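Local coordinates for protein secretion chaperonin CsaA (Picrophilus torridus, PDB 5ZDI), which probably binds tRNA through a domain of the OB-fold clan and is named a protein secretion chaperonin, at residues I59-I64 and L94-G99. Numbering follows the deposited sequence.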
ATOM      1  N   ILE A  59      -5.846  16.453   6.163  1.00 21.62           N
ATOM      2  CA  ILE A  59      -5.472  17.523   5.210  1.00 22.49           C
ATOM      3  C   ILE A  59      -3.974  17.476   4.921  1.00 23.31           C
ATOM      4  O   ILE A  59      -3.099  17.471   5.838  1.00 21.19           O
ATOM      5  CB  ILE A  59      -5.880  18.879   5.769  1.00 23.06           C
ATOM      6  CG1 ILE A  59      -7.415  18.923   5.949  1.00 25.50           C
ATOM      7  CG2 ILE A  59      -5.331  20.014   4.924  1.00 24.32           C
ATOM      8  CD1 ILE A  59      -8.152  19.177   4.665  1.00 28.90           C
ATOM      9  N   ASN A  60      -3.661  17.488   3.617  1.00 19.36           N
ATOM     10  CA  ASN A  60      -2.309  17.328   3.164  1.00 21.83           C
ATOM     11  C   ASN A  60      -1.547  16.083   3.565  1.00 18.63           C
ATOM     12  O   ASN A  60      -0.310  16.017   3.462  1.00 20.36           O
ATOM     13  CB  ASN A  60      -1.510  18.669   3.362  1.00 23.51           C
ATOM     14  CG  ASN A  60      -2.039  19.750   2.395  1.00 25.71           C
ATOM     15  OD1 ASN A  60      -2.170  19.461   1.144  1.00 23.84           O
ATOM     16  ND2 ASN A  60      -2.445  20.931   2.932  1.00 22.27           N
ATOM     17  N   LYS A  61      -2.280  15.025   3.928  1.00 17.27           N
ATOM     18  CA  LYS A  61      -1.680  13.721   4.133  1.00 17.40           C
ATOM     19  C   LYS A  61      -1.495  12.945   2.826  1.00 18.32           C
ATOM     20  O   LYS A  61      -2.451  12.858   2.016  1.00 18.11           O
ATOM     21  CB  LYS A  61      -2.571  12.912   5.099  1.00 20.09           C
ATOM     22  CG  LYS A  61      -1.895  11.703   5.681  1.00 20.72           C
ATOM     23  CD  LYS A  61      -2.903  10.900   6.461  1.00 24.36           C
ATOM     24  CE  LYS A  61      -2.444   9.471   6.877  1.00 25.39           C
ATOM     25  NZ  LYS A  61      -1.225   9.469   7.590  1.00 25.55           N
ATOM     26  N   LYS A  62      -0.293  12.374   2.608  1.00 16.23           N
ATOM     27  CA  LYS A  62      -0.042  11.502   1.438  1.00 18.21           C
ATOM     28  C   LYS A  62      -0.605  10.121   1.708  1.00 18.00           C
ATOM     29  O   LYS A  62      -0.372   9.512   2.778  1.00 18.76           O
ATOM     30  CB  LYS A  62       1.447  11.400   1.092  1.00 17.96           C
ATOM     31  CG  LYS A  62       1.992  12.713   0.663  1.00 21.20           C
ATOM     32  CD  LYS A  62       3.481  12.615   0.406  1.00 21.18           C
ATOM     33  CE  LYS A  62       3.975  14.019   0.089  1.00 23.03           C
ATOM     34  NZ  LYS A  62       5.481  13.935  -0.036  1.00 27.63           N
ATOM     35  N   ILE A  63      -1.448   9.699   0.820  1.00 15.28           N
ATOM     36  CA  ILE A  63      -2.131   8.408   0.940  1.00 16.11           C
ATOM     37  C   ILE A  63      -1.822   7.570  -0.329  1.00 15.16           C
ATOM     38  O   ILE A  63      -1.172   8.054  -1.272  1.00 14.01           O
ATOM     39  CB  ILE A  63      -3.658   8.605   1.122  1.00 16.43           C
ATOM     40  CG1 ILE A  63      -4.345   9.419   0.035  1.00 16.65           C
ATOM     41  CG2 ILE A  63      -3.947   9.286   2.443  1.00 16.92           C
ATOM     42  CD1 ILE A  63      -4.480   8.686  -1.277  1.00 17.39           C
ATOM     43  N   ILE A  64      -2.300   6.323  -0.310  1.00 13.76           N
ATOM     44  CA  ILE A  64      -2.174   5.439  -1.387  1.00 15.81           C
ATOM     45  C   ILE A  64      -3.515   4.956  -1.837  1.00 15.79           C
ATOM     46  O   ILE A  64      -4.350   4.587  -1.033  1.00 15.11           O
ATOM     47  CB  ILE A  64      -1.334   4.189  -0.858  1.00 16.56           C
ATOM     48  CG1 ILE A  64      -0.021   4.630  -0.211  1.00 16.04           C
ATOM     49  CG2 ILE A  64      -1.037   3.170  -1.926  1.00 18.21           C
ATOM     50  CD1 ILE A  64       0.940   5.362  -1.151  1.00 14.88           C
ATOM     51  N   LEU A  94      -4.373   4.186   7.731  1.00 15.49           N
ATOM     52  CA  LEU A  94      -3.911   4.485   6.367  1.00 14.90           C
ATOM     53  C   LEU A  94      -2.492   4.010   6.098  1.00 14.39           C
ATOM     54  O   LEU A  94      -1.580   4.140   6.944  1.00 16.47           O
ATOM     55  CB  LEU A  94      -3.967   5.977   6.043  1.00 15.71           C
ATOM     56  CG  LEU A  94      -5.421   6.512   6.045  1.00 17.53           C
ATOM     57  CD1 LEU A  94      -5.381   8.039   6.052  1.00 22.47           C
ATOM     58  CD2 LEU A  94      -6.229   5.899   4.876  1.00 17.46           C
ATOM     59  N   LEU A  95      -2.274   3.655   4.841  1.00 14.60           N
ATOM     60  CA  LEU A  95      -0.966   3.476   4.273  1.00 14.05           C
ATOM     61  C   LEU A  95      -0.398   4.806   3.824  1.00 14.66           C
ATOM     62  O   LEU A  95      -1.166   5.665   3.268  1.00 15.40           O
ATOM     63  CB  LEU A  95      -1.042   2.552   3.062  1.00 14.15           C
ATOM     64  CG  LEU A  95      -1.615   1.186   3.242  1.00 15.44           C
ATOM     65  CD1 LEU A  95      -1.232   0.280   2.061  1.00 17.88           C
ATOM     66  CD2 LEU A  95      -1.254   0.500   4.498  1.00 18.98           C
ATOM     67  N   THR A  96       0.900   5.053   4.121  1.00 16.03           N
ATOM     68  CA  THR A  96       1.543   6.267   3.674  0.50 16.20           C
ATOM     69  C   THR A  96       2.895   5.909   3.024  1.00 17.32           C
ATOM     70  O   THR A  96       3.575   4.953   3.491  1.00 19.62           O
ATOM     71  CB  THR A  96       1.736   7.233   4.878  0.50 18.35           C
ATOM     72  OG1 THR A  96       2.882   6.884   5.625  0.50 17.91           O
ATOM     73  CG2 THR A  96       0.442   7.220   5.857  0.50 17.23           C
ATOM     74  N   PRO A  97       3.326   6.647   1.979  1.00 17.27           N
ATOM     75  CA  PRO A  97       4.648   6.394   1.483  1.00 15.16           C
ATOM     76  C   PRO A  97       5.689   7.110   2.292  1.00 15.82           C
ATOM     77  O   PRO A  97       5.435   8.193   2.797  1.00 20.48           O
ATOM     78  CB  PRO A  97       4.606   6.976   0.051  1.00 17.32           C
ATOM     79  CG  PRO A  97       3.704   8.151   0.193  1.00 14.57           C
ATOM     80  CD  PRO A  97       2.694   7.738   1.189  1.00 16.66           C
ATOM     81  N   ASP A  98       6.894   6.561   2.362  1.00 15.16           N
ATOM     82  CA  ASP A  98       7.959   7.236   3.108  1.00 16.68           C
ATOM     83  C   ASP A  98       8.320   8.575   2.442  1.00 18.89           C
ATOM     84  O   ASP A  98       8.915   9.424   3.063  1.00 22.00           O
ATOM     85  CB  ASP A  98       9.211   6.362   3.195  1.00 18.19           C
ATOM     86  CG  ASP A  98       9.148   5.276   4.278  1.00 21.06           C
ATOM     87  OD1 ASP A  98       8.257   5.255   5.161  1.00 21.16           O
ATOM     88  OD2 ASP A  98      10.049   4.438   4.238  1.00 21.20           O
ATOM     89  N   GLY A  99       7.992   8.712   1.185  1.00 19.84           N
ATOM     90  CA  GLY A  99       8.189   9.929   0.462  1.00 21.38           C
ATOM     91  C   GLY A  99       7.606   9.737  -0.913  1.00 20.68           C
ATOM     92  O   GLY A  99       7.155   8.656  -1.281  1.00 22.67           O
TER
HETATM   93  O   HOH W   1      -3.526   5.368   2.080  1.00 14.24           O
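Lys61 starts with CG anti to the backbone N (chi1 -165°), stays extended through chi3, which lays CE on Leu94, and bends at chi4 (54°), which turns NZ to Thr96. Ile64 has CG1 anti to its carbonyl carbon, and the turn at chi2 then brings CD1 to the ring of Pro97. The contact lies in the OB-type tRNA-binding domain, where strands 62-66 and 91-97 both pair with strand 77-88. The short strand segments run at 113° to each other, far from antiparallel, and no direct hydrogen bond joins them. One water spans the gap instead, donating to Leu95 O and accepting from Ile64 N at 2.9 Å. Lys61 crosses Leu94 at a slant, with CE pressed to Leu94 CD1 at 3.4 Å, closer than usual for two carbons. Lys61 NZ also sits 3.3 Å from Thr96 CG2. The charge on this NZ is met outside the two segments, by a salt bridge to Asp98 of the second subunit. An alanine in place of Lys61 would probably cost that aspartate its salt-bridge partner and uncover Leu94 CD1 and Thr96 CG2. Ile63 CG2 meets the same Leu94 methyl, CD1, at 4.1 Å. At the other end, Lys62 CB rests against Pro97 CD at 3.9 Å, while Lys62 NZ bonds to Gly100 O. Residues Leu95 to Pro97 also pair antiparallel with a strand of the second subunit, so the contact lies beside the dimer interface. Lys62 O is buried against Thr96 CB and has no hydrogen-bond partner. The Ile64 side chain runs alongside the Pro97 ring, pointing the opposite way, with Ile64 CD1 3.8 Å from Pro97 CD.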